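Local structure of probable aminotransferase (Pseudomonas aeruginosa, 5YKR) at residues Ile100-Met111 with Thr328-Ala338; Arg385-His393 with Ala404-Leu413. The protein is a probable aminotransferase of class III, a family of fold-type I enzymes that depend on pyridoxal phosphate. One frame throughout, in Å; residues are numbered along the deposited sequence.

Contact 1 of 2, residues Ile100-Met111 with Thr328-Ala338; sequences IARQARRGSTLM and TLAGNALQLAA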
ATOM      1  N   ILE A 100      19.297  -0.864  -2.067  1.00 10.09           N
ATOM      2  CA  ILE A 100      18.251  -0.251  -2.874  1.00 10.27           C
ATOM      3  C   ILE A 100      18.849   0.208  -4.209  1.00  9.70           C
ATOM      4  O   ILE A 100      18.305  -0.073  -5.278  1.00 10.82           O
ATOM      5  CB  ILE A 100      17.545   0.876  -2.119  1.00 10.29           C
ATOM      6  CG1 ILE A 100      16.662   0.291  -1.026  1.00 10.74           C
ATOM      7  CG2 ILE A 100      16.722   1.757  -3.067  1.00 11.77           C
ATOM      8  CD1 ILE A 100      16.134   1.326  -0.056  1.00 11.55           C
ATOM      9  N   ALA A 101      19.959   0.913  -4.172  1.00 10.13           N
ATOM     10  CA  ALA A 101      20.583   1.404  -5.401  1.00 10.48           C
ATOM     11  C   ALA A 101      20.962   0.233  -6.320  1.00 11.11           C
ATOM     12  O   ALA A 101      20.686   0.254  -7.540  1.00 12.88           O
ATOM     13  CB  ALA A 101      21.814   2.233  -5.056  1.00 11.56           C
ATOM     14  N   ARG A 102      21.605  -0.772  -5.747  1.00 11.07           N
ATOM     15  CA  ARG A 102      22.070  -1.932  -6.533  1.00 12.84           C
ATOM     16  C   ARG A 102      20.893  -2.661  -7.180  1.00 11.55           C
ATOM     17  O   ARG A 102      20.924  -3.018  -8.388  1.00 13.05           O
ATOM     18  CB  ARG A 102      22.855  -2.905  -5.664  1.00 16.13           C
ATOM     19  CG  ARG A 102      23.264  -4.218  -6.303  1.00 22.54           C
ATOM     20  CD  ARG A 102      24.197  -5.007  -5.402  1.00 31.29           C
ATOM     21  NE  ARG A 102      23.698  -5.215  -4.066  1.00 40.57           N
ATOM     22  CZ  ARG A 102      24.188  -4.682  -2.919  1.00 42.02           C
ATOM     23  NH1 ARG A 102      25.236  -3.800  -2.811  1.00 37.97           N
ATOM     24  NH2 ARG A 102      23.589  -5.048  -1.830  1.00 33.18           N
ATOM     25  N   GLN A 103      19.841  -2.899  -6.397  1.00 11.30           N
ATOM     26  CA  GLN A 103      18.726  -3.652  -6.945  1.00 10.74           C
ATOM     27  C   GLN A 103      17.956  -2.831  -7.961  1.00 10.06           C
ATOM     28  O   GLN A 103      17.469  -3.375  -8.955  1.00 11.04           O
ATOM     29  CB  GLN A 103      17.832  -4.219  -5.862  1.00 10.62           C
ATOM     30  CG  GLN A 103      16.776  -5.199  -6.371  1.00 10.33           C
ATOM     31  CD  GLN A 103      17.412  -6.429  -7.030  1.00  9.75           C
ATOM     32  OE1 GLN A 103      18.395  -6.968  -6.538  1.00 12.90           O
ATOM     33  NE2 GLN A 103      16.874  -6.839  -8.156  1.00 11.07           N
ATOM     34  N   ALA A 104      17.785  -1.544  -7.762  1.00 11.12           N
ATOM     35  CA  ALA A 104      17.063  -0.731  -8.728  1.00 11.98           C
ATOM     36  C   ALA A 104      17.706  -0.859 -10.116  1.00 11.80           C
ATOM     37  O   ALA A 104      17.042  -0.920 -11.157  1.00 13.72           O
ATOM     38  CB  ALA A 104      16.999   0.728  -8.280  1.00 13.02           C
ATOM     39  N   ARG A 105      19.031  -0.923 -10.126  1.00 11.73           N
ATOM     40  CA  ARG A 105      19.794  -1.042 -11.370  1.00 12.14           C
ATOM     41  C   ARG A 105      19.783  -2.428 -11.984  1.00 12.25           C
ATOM     42  O   ARG A 105      20.260  -2.601 -13.106  1.00 13.15           O
ATOM     43  CB  ARG A 105      21.220  -0.574 -11.118  1.00 13.81           C
ATOM     44  CG  ARG A 105      21.233   0.934 -10.835  1.00 15.71           C
ATOM     45  CD  ARG A 105      22.598   1.573 -10.721  1.00 20.18           C
ATOM     46  NE  ARG A 105      22.471   3.037 -10.566  1.00 22.26           N
ATOM     47  CZ  ARG A 105      22.867   3.756  -9.532  1.00 20.14           C
ATOM     48  NH1 ARG A 105      23.423   3.186  -8.460  1.00 23.91           N
ATOM     49  NH2 ARG A 105      22.696   5.065  -9.561  1.00 22.49           N
ATOM     50  N   ARG A 106      19.166  -3.397 -11.311  1.00 12.37           N
ATOM     51  CA  ARG A 106      19.023  -4.751 -11.894  1.00 12.81           C
ATOM     52  C   ARG A 106      17.631  -5.325 -11.828  1.00 10.44           C
ATOM     53  O   ARG A 106      17.436  -6.504 -12.018  1.00 10.93           O
ATOM     54  CB  ARG A 106      20.030  -5.684 -11.299  1.00 17.22           C
ATOM     55  CG  ARG A 106      19.852  -6.071  -9.893  1.00 17.02           C
ATOM     56  CD  ARG A 106      20.997  -7.064  -9.507  1.00 24.77           C
ATOM     57  NE  ARG A 106      20.937  -7.449  -8.073  1.00 26.96           N
ATOM     58  CZ  ARG A 106      21.950  -7.940  -7.350  1.00 33.82           C
ATOM     59  NH1 ARG A 106      23.162  -8.064  -7.864  1.00 42.33           N
ATOM     60  NH2 ARG A 106      21.787  -8.270  -6.067  1.00 38.82           N
ATOM     61  N   GLY A 107      16.652  -4.434 -11.702  1.00 10.33           N
ATOM     62  CA  GLY A 107      15.256  -4.775 -11.772  1.00 10.31           C
ATOM     63  C   GLY A 107      14.566  -4.647 -10.439  1.00  9.34           C
ATOM     64  O   GLY A 107      14.838  -5.415  -9.491  1.00 11.45           O
ATOM     65  N   SER A 108      13.649  -3.689 -10.380  0.67  9.20           N
ATOM     66  CA  SER A 108      12.939  -3.434  -9.128  0.67  9.53           C
ATOM     67  C   SER A 108      11.644  -4.202  -8.970  0.67  9.33           C
ATOM     68  O   SER A 108      11.273  -4.537  -7.848  0.67  8.98           O
ATOM     69  CB  SER A 108      12.669  -1.949  -8.945  0.67 10.97           C
ATOM     70  OG  SER A 108      12.138  -1.388 -10.110  0.67 11.91           O
ATOM     71  N   THR A 109      10.912  -4.393 -10.076  1.00  8.55           N
ATOM     72  CA  THR A 109       9.606  -5.063  -9.985  1.00  8.59           C
ATOM     73  C   THR A 109       9.360  -5.928 -11.205  1.00  9.14           C
ATOM     74  O   THR A 109       9.207  -5.436 -12.307  1.00 10.70           O
ATOM     75  CB  THR A 109       8.467  -4.092  -9.583  1.00 10.11           C
ATOM     76  OG1 THR A 109       7.381  -4.851  -9.003  1.00 10.00           O
ATOM     77  CG2 THR A 109       8.011  -3.166 -10.720  1.00 10.65           C
ATOM     78  N   LEU A 110       9.375  -7.259 -10.968  1.00  8.88           N
ATOM     79  CA  LEU A 110       9.302  -8.248 -12.045  1.00  9.28           C
ATOM     80  C   LEU A 110       8.128  -9.174 -11.981  1.00  8.31           C
ATOM     81  O   LEU A 110       7.966 -10.033 -12.838  1.00  9.16           O
ATOM     82  CB  LEU A 110      10.612  -9.049 -11.999  1.00 12.70           C
ATOM     83  CG  LEU A 110      11.864  -8.205 -12.339  1.00 15.69           C
ATOM     84  CD1 LEU A 110      12.840  -8.428 -11.218  1.00 19.55           C
ATOM     85  CD2 LEU A 110      12.321  -8.590 -13.733  1.00 16.09           C
ATOM     86  N   MET A 111       7.308  -9.034 -10.945  1.00  7.99           N
ATOM     87  CA  MET A 111       6.262 -10.009 -10.600  1.00  8.35           C
ATOM     88  C   MET A 111       6.876 -11.389 -10.364  1.00  7.87           C
ATOM     89  O   MET A 111       6.201 -12.412 -10.499  1.00  8.67           O
ATOM     90  CB  MET A 111       5.142 -10.027 -11.648  1.00  9.21           C
ATOM     91  CG  MET A 111       3.909 -10.826 -11.357  1.00  9.60           C
ATOM     92  SD  MET A 111       3.255 -10.603  -9.690  1.00  9.36           S
ATOM     93  CE  MET A 111       2.723  -8.903  -9.696  1.00 10.93           C
ATOM     94  N   THR A 328       0.083  -5.452  -6.784  1.00  9.50           N
ATOM     95  CA  THR A 328       0.985  -5.628  -7.927  1.00  9.69           C
ATOM     96  C   THR A 328       2.456  -5.447  -7.594  1.00  9.51           C
ATOM     97  O   THR A 328       3.305  -6.163  -8.150  1.00  9.34           O
ATOM     98  CB  THR A 328       0.541  -4.739  -9.081  1.00 11.04           C
ATOM     99  OG1 THR A 328      -0.875  -4.950  -9.354  1.00 13.08           O
ATOM    100  CG2 THR A 328       1.378  -4.983 -10.335  1.00 12.09           C
ATOM    101  N   LEU A 329       2.784  -4.516  -6.693  1.00  8.46           N
ATOM    102  CA  LEU A 329       4.139  -4.244  -6.320  1.00  9.45           C
ATOM    103  C   LEU A 329       4.501  -4.869  -4.976  1.00  9.04           C
ATOM    104  O   LEU A 329       5.605  -4.684  -4.457  1.00 10.09           O
ATOM    105  CB  LEU A 329       4.477  -2.761  -6.354  1.00 10.69           C
ATOM    106  CG  LEU A 329       4.726  -2.214  -7.763  1.00 12.67           C
ATOM    107  CD1 LEU A 329       3.471  -2.082  -8.577  1.00 14.45           C
ATOM    108  CD2 LEU A 329       5.445  -0.879  -7.744  1.00 15.68           C
ATOM    109  N   ALA A 330       3.578  -5.656  -4.401  1.00  7.83           N
ATOM    110  CA  ALA A 330       3.906  -6.344  -3.158  1.00  7.59           C
ATOM    111  C   ALA A 330       4.920  -7.473  -3.371  1.00  7.70           C
ATOM    112  O   ALA A 330       4.795  -8.266  -4.286  1.00  9.08           O
ATOM    113  CB  ALA A 330       2.644  -6.905  -2.559  1.00  8.72           C
ATOM    114  N   GLY A 331       5.872  -7.574  -2.447  1.00  8.28           N
ATOM    115  CA  GLY A 331       6.864  -8.608  -2.517  1.00  7.88           C
ATOM    116  C   GLY A 331       7.848  -8.447  -3.644  1.00  7.68           C
ATOM    117  O   GLY A 331       8.355  -9.471  -4.166  1.00  7.90           O
ATOM    118  N   ASN A 332       8.102  -7.212  -4.075  1.00  7.96           N
ATOM    119  CA  ASN A 332       8.964  -6.994  -5.219  1.00  7.99           C
ATOM    120  C   ASN A 332      10.461  -7.070  -4.905  1.00  7.50           C
ATOM    121  O   ASN A 332      10.877  -7.039  -3.752  1.00  7.96           O
ATOM    122  CB  ASN A 332       8.550  -5.765  -6.028  1.00  7.92           C
ATOM    123  CG  ASN A 332       8.942  -4.446  -5.495  1.00  8.74           C
ATOM    124  OD1 ASN A 332       9.807  -4.286  -4.641  1.00  9.30           O
ATOM    125  ND2 ASN A 332       8.284  -3.424  -6.088  1.00 11.76           N
ATOM    126  N   ALA A 333      11.260  -7.144  -5.966  1.00  7.66           N
ATOM    127  CA  ALA A 333      12.692  -7.330  -5.787  1.00  8.39           C
ATOM    128  C   ALA A 333      13.336  -6.199  -4.967  1.00  7.86           C
ATOM    129  O   ALA A 333      14.219  -6.433  -4.144  1.00  8.76           O
ATOM    130  CB  ALA A 333      13.347  -7.424  -7.164  1.00  9.28           C
ATOM    131  N   LEU A 334      12.869  -4.983  -5.200  1.00  8.33           N
ATOM    132  CA  LEU A 334      13.454  -3.834  -4.484  1.00  9.59           C
ATOM    133  C   LEU A 334      13.143  -3.907  -2.995  1.00  8.77           C
ATOM    134  O   LEU A 334      14.031  -3.703  -2.147  1.00  9.01           O
ATOM    135  CB  LEU A 334      12.907  -2.538  -5.107  1.00 11.24           C
ATOM    136  CG  LEU A 334      13.649  -1.290  -4.712  1.00 12.32           C
ATOM    137  CD1 LEU A 334      15.044  -1.336  -5.290  1.00 14.10           C
ATOM    138  CD2 LEU A 334      12.952  -0.051  -5.170  1.00 13.16           C
ATOM    139  N   GLN A 335      11.895  -4.231  -2.633  1.00  7.58           N
ATOM    140  CA  GLN A 335      11.541  -4.414  -1.227  1.00  7.44           C
ATOM    141  C   GLN A 335      12.382  -5.487  -0.573  1.00  7.36           C
ATOM    142  O   GLN A 335      12.897  -5.312   0.531  1.00  8.22           O
ATOM    143  CB  GLN A 335      10.082  -4.843  -1.068  1.00  7.85           C
ATOM    144  CG  GLN A 335       9.021  -3.770  -1.367  1.00  7.67           C
ATOM    145  CD  GLN A 335       7.626  -4.407  -1.175  1.00  7.69           C
ATOM    146  OE1 GLN A 335       7.398  -5.546  -1.637  1.00 10.21           O
ATOM    147  NE2 GLN A 335       6.739  -3.752  -0.458  1.00  9.48           N
ATOM    148  N   LEU A 336      12.525  -6.628  -1.260  1.00  7.38           N
ATOM    149  CA  LEU A 336      13.237  -7.744  -0.668  1.00  7.76           C
ATOM    150  C   LEU A 336      14.739  -7.428  -0.460  1.00  8.33           C
ATOM    151  O   LEU A 336      15.343  -7.844   0.538  1.00  8.43           O
ATOM    152  CB  LEU A 336      13.046  -9.015  -1.507  1.00  8.27           C
ATOM    153  CG  LEU A 336      11.839  -9.885  -1.109  1.00  7.99           C
ATOM    154  CD1 LEU A 336      12.045 -10.515   0.266  1.00  9.93           C
ATOM    155  CD2 LEU A 336      10.514  -9.150  -1.117  1.00  8.41           C
ATOM    156  N   ALA A 337      15.341  -6.701  -1.406  1.00  8.13           N
ATOM    157  CA  ALA A 337      16.736  -6.292  -1.240  1.00  8.38           C
ATOM    158  C   ALA A 337      16.906  -5.396   0.006  1.00  7.85           C
ATOM    159  O   ALA A 337      17.850  -5.545   0.782  1.00  8.61           O
ATOM    160  CB  ALA A 337      17.222  -5.578  -2.465  1.00  8.78           C
ATOM    161  N   ALA A 338      15.984  -4.435   0.160  1.00  8.12           N
ATOM    162  CA  ALA A 338      16.037  -3.529   1.302  1.00  8.47           C
ATOM    163  C   ALA A 338      15.801  -4.253   2.610  1.00  8.59           C
ATOM    164  O   ALA A 338      16.441  -3.936   3.624  1.00  8.64           O
ATOM    165  CB  ALA A 338      15.056  -2.378   1.116  1.00  8.81           C
TER
HETATM  166  O   HOH W   1       5.058  -5.269 -10.212  1.00 12.83           O
HETATM  167  O   HOH W   2       9.870  -8.474  -8.343  1.00  8.65           O
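Thr328 meets Met111 at the start of the second segment: the methyl CE of Met111 lies 3.2 Å from Thr328 O, carried there by a methionine chain that bends at both chi2 and chi3. The carbonyl of Thr328 also accepts from a water that in turn takes the hydroxyl hydrogen of Thr109, while Thr328 OG1 bonds the LLP side chain of the second subunit. Leu329 CG lies against Thr109 OG1. A type II turn from Leu329 to Asn332 then leads into the helix, with Gly331 at positive phi. Asn332 is the N-cap, forming a capping box with Gln335: OD1 receives Gln335 N at 2.9 Å, and Gln335 OE1 takes Asn332 N. The cap torsion (chi1 78°) sets CG between the backbone N and carbonyl carbon; Asn332 CB packs on Thr109 OG1 at 3.3 Å, and ND2 bonds Gly291 O of the second subunit. Ala333, small enough for the loop to come close, sets CB 3.4 Å from Gly107 O, and a second water joins its N to Leu110 N. Leu334 N donates to Ser108 O (3.1 Å, 155° at the hydrogen), and the leucine's CD1 reaches Ile100 O and the CB of Ala104. Ala337 CB touches Gln103 CB at 3.7 Å, and Ala338 CB packs on Ile100 CG1; the short helical segments 100-104 and 333-338 run nearly antiparallel (151°), their axes 8.9 Å apart, with alanine methyls at the interface. Gln103, bent at chi2, sends NE2 back to Gly107 O (2.8 Å), which fixes the turn after its helix. The helix's first N-H groups thus find oxygen or water partners, and apolar contacts of alanine, leucine and isoleucine fill in between, at a subunit boundary.

Contact 2 of 2, residues Arg385-His393 with Ala404-Leu413; sequences RVEYLFMTH and ARNGLIEACL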
ATOM      1  N   ARG A 385      11.625   3.469  22.261  1.00 12.73           N
ATOM      2  CA  ARG A 385      10.542   4.416  22.056  1.00 11.91           C
ATOM      3  C   ARG A 385      10.040   4.924  23.413  1.00 11.88           C
ATOM      4  O   ARG A 385       9.761   4.112  24.292  1.00 13.82           O
ATOM      5  CB  ARG A 385       9.407   3.689  21.284  1.00 11.34           C
ATOM      6  CG  ARG A 385       8.271   4.543  20.792  1.00 11.01           C
ATOM      7  CD  ARG A 385       7.190   3.672  20.176  1.00 11.87           C
ATOM      8  NE  ARG A 385       6.199   4.540  19.548  1.00 14.01           N
ATOM      9  CZ  ARG A 385       6.272   4.998  18.271  1.00 13.62           C
ATOM     10  NH1 ARG A 385       7.249   4.626  17.456  1.00 15.66           N
ATOM     11  NH2 ARG A 385       5.405   5.892  17.865  1.00 17.17           N
ATOM     12  N   VAL A 386       9.967   6.259  23.572  1.00 11.59           N
ATOM     13  CA  VAL A 386       9.630   6.888  24.863  1.00 12.12           C
ATOM     14  C   VAL A 386       8.457   7.859  24.656  1.00 12.63           C
ATOM     15  O   VAL A 386       8.501   8.680  23.731  1.00 14.21           O
ATOM     16  CB  VAL A 386      10.844   7.709  25.377  1.00 13.29           C
ATOM     17  CG1 VAL A 386      10.554   8.435  26.690  1.00 14.74           C
ATOM     18  CG2 VAL A 386      12.059   6.780  25.546  1.00 13.90           C
ATOM     19  N   GLU A 387       7.427   7.778  25.517  1.00 13.02           N
ATOM     20  CA  GLU A 387       6.286   8.703  25.357  1.00 13.32           C
ATOM     21  C   GLU A 387       5.726   9.083  26.707  1.00 13.55           C
ATOM     22  O   GLU A 387       5.555   8.226  27.569  1.00 13.75           O
ATOM     23  CB  GLU A 387       5.207   8.036  24.489  1.00 13.48           C
ATOM     24  CG  GLU A 387       3.977   8.896  24.218  1.00 14.28           C
ATOM     25  CD  GLU A 387       3.254   8.556  22.921  1.00 17.30           C
ATOM     26  OE1 GLU A 387       3.551   7.469  22.342  1.00 21.26           O
ATOM     27  OE2 GLU A 387       2.346   9.350  22.514  1.00 17.70           O
ATOM     28  N   TYR A 388       5.347  10.356  26.812  1.00 14.15           N
ATOM     29  CA  TYR A 388       4.652  10.835  27.991  1.00 14.64           C
ATOM     30  C   TYR A 388       3.144  11.108  27.696  1.00 16.96           C
ATOM     31  O   TYR A 388       2.707  11.206  26.523  1.00 16.71           O
ATOM     32  CB  TYR A 388       5.335  12.033  28.616  1.00 16.90           C
ATOM     33  CG  TYR A 388       5.693  13.139  27.672  1.00 17.87           C
ATOM     34  CD1 TYR A 388       4.797  14.209  27.426  1.00 20.26           C
ATOM     35  CD2 TYR A 388       6.927  13.166  27.035  1.00 18.10           C
ATOM     36  CE1 TYR A 388       5.127  15.212  26.540  1.00 21.65           C
ATOM     37  CE2 TYR A 388       7.268  14.202  26.177  1.00 19.75           C
ATOM     38  CZ  TYR A 388       6.380  15.232  25.973  1.00 20.76           C
ATOM     39  OH  TYR A 388       6.643  16.260  25.125  1.00 26.17           O
ATOM     40  N   LEU A 389       2.365  11.141  28.764  1.00 16.21           N
ATOM     41  CA  LEU A 389       0.921  11.328  28.708  1.00 16.23           C
ATOM     42  C   LEU A 389       0.557  12.263  29.848  1.00 16.83           C
ATOM     43  O   LEU A 389       1.184  12.229  30.930  1.00 18.52           O
ATOM     44  CB  LEU A 389       0.196   9.987  28.929  1.00 19.89           C
ATOM     45  CG  LEU A 389      -0.354   9.152  27.790  1.00 20.43           C
ATOM     46  CD1 LEU A 389      -0.904   7.848  28.333  1.00 20.36           C
ATOM     47  CD2 LEU A 389      -1.359   9.925  26.911  1.00 19.13           C
ATOM     48  N   PHE A 390      -0.509  13.051  29.642  1.00 16.11           N
ATOM     49  CA  PHE A 390      -0.883  14.090  30.620  1.00 15.93           C
ATOM     50  C   PHE A 390      -1.843  13.533  31.686  1.00 17.10           C
ATOM     51  O   PHE A 390      -2.940  14.054  31.891  1.00 19.38           O
ATOM     52  CB  PHE A 390      -1.491  15.312  29.929  1.00 16.78           C
ATOM     53  CG  PHE A 390      -0.734  15.824  28.726  1.00 17.16           C
ATOM     54  CD1 PHE A 390       0.663  15.821  28.677  1.00 17.77           C
ATOM     55  CD2 PHE A 390      -1.421  16.343  27.652  1.00 20.36           C
ATOM     56  CE1 PHE A 390       1.330  16.301  27.557  1.00 22.03           C
ATOM     57  CE2 PHE A 390      -0.769  16.854  26.538  1.00 21.19           C
ATOM     58  CZ  PHE A 390       0.609  16.815  26.489  1.00 21.64           C
ATOM     59  N   MET A 391      -1.403  12.478  32.361  1.00 16.73           N
ATOM     60  CA  MET A 391      -2.113  11.947  33.513  1.00 18.89           C
ATOM     61  C   MET A 391      -1.082  11.365  34.497  1.00 17.25           C
ATOM     62  O   MET A 391       0.063  11.022  34.130  1.00 18.60           O
ATOM     63  CB  MET A 391      -3.128  10.882  33.066  1.00 18.53           C
ATOM     64  CG  MET A 391      -2.530   9.681  32.325  1.00 17.48           C
ATOM     65  SD  MET A 391      -3.701   8.548  31.576  1.00 18.16           S
ATOM     66  CE  MET A 391      -4.420   7.786  33.046  1.00 20.16           C
ATOM     67  N   THR A 392      -1.480  11.285  35.755  1.00 20.10           N
ATOM     68  CA  THR A 392      -0.514  10.942  36.801  1.00 22.13           C
ATOM     69  C   THR A 392       0.059   9.507  36.722  1.00 19.50           C
ATOM     70  O   THR A 392       1.222   9.276  37.022  1.00 24.90           O
ATOM     71  CB  THR A 392      -1.135  11.189  38.193  1.00 23.43           C
ATOM     72  OG1 THR A 392      -1.335  12.588  38.315  1.00 28.83           O
ATOM     73  CG2 THR A 392      -0.231  10.778  39.265  1.00 27.82           C
ATOM     74  N   HIS A 393      -0.781   8.570  36.322  1.00 23.57           N
ATOM     75  CA  HIS A 393      -0.473   7.153  36.398  1.00 26.75           C
ATOM     76  C   HIS A 393      -0.631   6.540  34.997  1.00 21.82           C
ATOM     77  O   HIS A 393      -1.362   7.055  34.181  1.00 19.93           O
ATOM     78  CB  HIS A 393      -1.432   6.455  37.364  1.00 31.63           C
ATOM     79  CG  HIS A 393      -1.401   7.000  38.772  1.00 40.42           C
ATOM     80  ND1 HIS A 393      -0.347   6.781  39.636  1.00 46.86           N
ATOM     81  CD2 HIS A 393      -2.304   7.735  39.457  1.00 46.37           C
ATOM     82  CE1 HIS A 393      -0.598   7.368  40.794  1.00 48.18           C
ATOM     83  NE2 HIS A 393      -1.789   7.943  40.715  1.00 50.05           N
ATOM     84  N   ALA A 404      -6.088  11.973  28.269  1.00 19.31           N
ATOM     85  CA  ALA A 404      -4.790  12.585  28.642  1.00 20.14           C
ATOM     86  C   ALA A 404      -3.961  13.132  27.470  1.00 25.84           C
ATOM     87  O   ALA A 404      -2.690  13.195  27.552  1.00 25.36           O
ATOM     88  CB  ALA A 404      -4.010  11.537  29.380  1.00 21.34           C
ATOM     89  N   ARG A 405      -4.690  13.479  26.405  1.00 26.86           N
ATOM     90  CA  ARG A 405      -4.172  14.062  25.188  1.00 24.59           C
ATOM     91  C   ARG A 405      -4.813  15.467  25.042  1.00 25.70           C
ATOM     92  O   ARG A 405      -5.929  15.698  25.484  1.00 30.37           O
ATOM     93  CB  ARG A 405      -4.446  13.113  23.967  1.00 26.41           C
ATOM     94  CG  ARG A 405      -3.732  11.723  24.048  1.00 26.66           C
ATOM     95  CD  ARG A 405      -2.188  11.765  23.914  1.00 23.97           C
ATOM     96  NE  ARG A 405      -1.819  12.403  22.665  1.00 26.47           N
ATOM     97  CZ  ARG A 405      -1.557  11.766  21.515  1.00 26.87           C
ATOM     98  NH1 ARG A 405      -1.524  10.406  21.449  1.00 25.59           N
ATOM     99  NH2 ARG A 405      -1.271  12.475  20.427  1.00 23.95           N
ATOM    100  N   ASN A 406      -4.085  16.413  24.446  1.00 24.48           N
ATOM    101  CA  ASN A 406      -4.542  17.776  24.251  1.00 24.67           C
ATOM    102  C   ASN A 406      -3.812  18.407  23.098  1.00 23.71           C
ATOM    103  O   ASN A 406      -2.575  18.525  23.135  1.00 21.88           O
ATOM    104  CB  ASN A 406      -4.353  18.621  25.513  1.00 24.52           C
ATOM    105  CG  ASN A 406      -4.888  20.036  25.344  1.00 28.73           C
ATOM    106  OD1 ASN A 406      -4.174  20.981  24.910  1.00 27.98           O
ATOM    107  ND2 ASN A 406      -6.205  20.177  25.599  1.00 34.63           N
ATOM    108  N   GLY A 407      -4.567  18.828  22.075  1.00 23.66           N
ATOM    109  CA  GLY A 407      -3.990  19.326  20.850  1.00 24.16           C
ATOM    110  C   GLY A 407      -3.102  20.553  21.013  1.00 22.84           C
ATOM    111  O   GLY A 407      -2.019  20.669  20.396  1.00 21.90           O
ATOM    112  N   LEU A 408      -3.564  21.483  21.835  1.00 23.93           N
ATOM    113  CA  LEU A 408      -2.876  22.743  22.010  1.00 22.44           C
ATOM    114  C   LEU A 408      -1.541  22.581  22.765  1.00 21.77           C
ATOM    115  O   LEU A 408      -0.511  23.106  22.326  1.00 19.40           O
ATOM    116  CB  LEU A 408      -3.764  23.760  22.722  1.00 25.18           C
ATOM    117  CG  LEU A 408      -3.079  25.081  23.087  1.00 27.62           C
ATOM    118  CD1 LEU A 408      -2.551  25.813  21.872  1.00 31.22           C
ATOM    119  CD2 LEU A 408      -3.994  26.011  23.856  1.00 32.52           C
ATOM    120  N   ILE A 409      -1.559  21.843  23.872  1.00 20.13           N
ATOM    121  CA  ILE A 409      -0.336  21.632  24.644  1.00 21.00           C
ATOM    122  C   ILE A 409       0.659  20.855  23.773  1.00 19.11           C
ATOM    123  O   ILE A 409       1.844  21.220  23.675  1.00 16.42           O
ATOM    124  CB  ILE A 409      -0.592  20.901  25.969  1.00 21.10           C
ATOM    125  CG1 ILE A 409      -1.461  21.774  26.896  1.00 22.20           C
ATOM    126  CG2 ILE A 409       0.728  20.501  26.602  1.00 20.59           C
ATOM    127  CD1 ILE A 409      -2.052  20.994  28.067  1.00 23.83           C
ATOM    128  N   GLU A 410       0.169  19.806  23.106  1.00 17.56           N
ATOM    129  CA  GLU A 410       1.023  19.029  22.211  1.00 17.42           C
ATOM    130  C   GLU A 410       1.670  19.858  21.103  1.00 14.82           C
ATOM    131  O   GLU A 410       2.881  19.793  20.884  1.00 15.80           O
ATOM    132  CB  GLU A 410       0.242  17.862  21.640  1.00 18.00           C
ATOM    133  CG  GLU A 410      -0.104  16.821  22.685  1.00 19.28           C
ATOM    134  CD  GLU A 410      -1.094  15.761  22.200  1.00 21.78           C
ATOM    135  OE1 GLU A 410      -1.121  15.438  21.000  1.00 25.34           O
ATOM    136  OE2 GLU A 410      -1.786  15.200  23.081  1.00 27.76           O
ATOM    137  N   ALA A 411       0.874  20.698  20.440  1.00 14.91           N
ATOM    138  CA  ALA A 411       1.401  21.545  19.388  1.00 15.76           C
ATOM    139  C   ALA A 411       2.450  22.520  19.921  1.00 15.24           C
ATOM    140  O   ALA A 411       3.482  22.727  19.303  1.00 16.07           O
ATOM    141  CB  ALA A 411       0.279  22.281  18.680  1.00 15.74           C
ATOM    142  N   CYS A 412       2.174  23.122  21.073  1.00 16.05           N
ATOM    143  CA  CYS A 412       3.121  24.046  21.654  1.00 16.18           C
ATOM    144  C   CYS A 412       4.466  23.417  22.000  1.00 16.60           C
ATOM    145  O   CYS A 412       5.499  23.971  21.657  1.00 16.28           O
ATOM    146  CB  CYS A 412       2.507  24.703  22.867  1.00 19.39           C
ATOM    147  SG  CYS A 412       3.473  26.062  23.568  1.00 20.01           S
ATOM    148  N   LEU A 413       4.457  22.263  22.657  1.00 15.30           N
ATOM    149  CA  LEU A 413       5.701  21.586  23.003  1.00 16.75           C
ATOM    150  C   LEU A 413       6.447  21.192  21.745  1.00 14.39           C
ATOM    151  O   LEU A 413       7.652  21.371  21.649  1.00 15.58           O
ATOM    152  CB  LEU A 413       5.408  20.344  23.861  1.00 17.69           C
ATOM    153  CG  LEU A 413       4.834  20.527  25.282  1.00 23.78           C
ATOM    154  CD1 LEU A 413       4.662  19.194  25.978  1.00 26.14           C
ATOM    155  CD2 LEU A 413       5.661  21.464  26.061  1.00 30.36           C
TER
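A short connection links the central strand of the three-stranded antiparallel sheet to helix 407-418, and its two ends meet here. Phe390, centre of an inverse gamma turn just past the strand, donates its N to Ala404 O at 3.0 Å, joining the two ends. With CG anti to its carbonyl carbon (chi1 -47°), its ring runs out to the helix start, where CZ lies 3.7 Å from Ile409 CG2 and 3.9 Å from Glu410 CG; Asn406 N sits at the ring edge. Ala404, with only a methyl to place, packs CB on Met391 SD and Leu389 CD2, and the latter also meets Arg405 CD at 3.6 Å. Further on, Leu413 CD1 approaches the edge of the Tyr388 ring near OH. Asn406 caps the helix, its OD1 accepting Ile409 N. Arg405 grips Glu410 side-on, NE to OE2 at 2.8 Å and NH2 to OE1, and Asn406 N reaches OE2 from the opposite face of the carboxylate. Glu387, bonded to Asn429 N, stands near Arg405 by charge alone. The paired donors on OE2 would probably stabilise the ionised carboxylate, while apolar contacts of Phe390 and Tyr388 with Ile409, Glu410 CG and Leu413 join the strand end to the helix.

How the contacts relate
Followed from the N terminus, the chain first meets the end of helix 94-104 and its following loop, then runs through 216 residues, including all seven strands of the large mixed sheet, before the start of helix 333-346 returns to close contact 1. Contact 2 opens only afterwards and closes a short loop, ten residues between its segments, that includes helix 398-402. The two are therefore in series, neither nested nor crossed. Their centres lie 40 Å apart on opposite sides of the chain's centre. Contact 1 joins distant parts of the sequence at the subunit boundary; contact 2 ties the middle strand of the three-stranded sheet to helix 407-418, touching the second subunit more lightly.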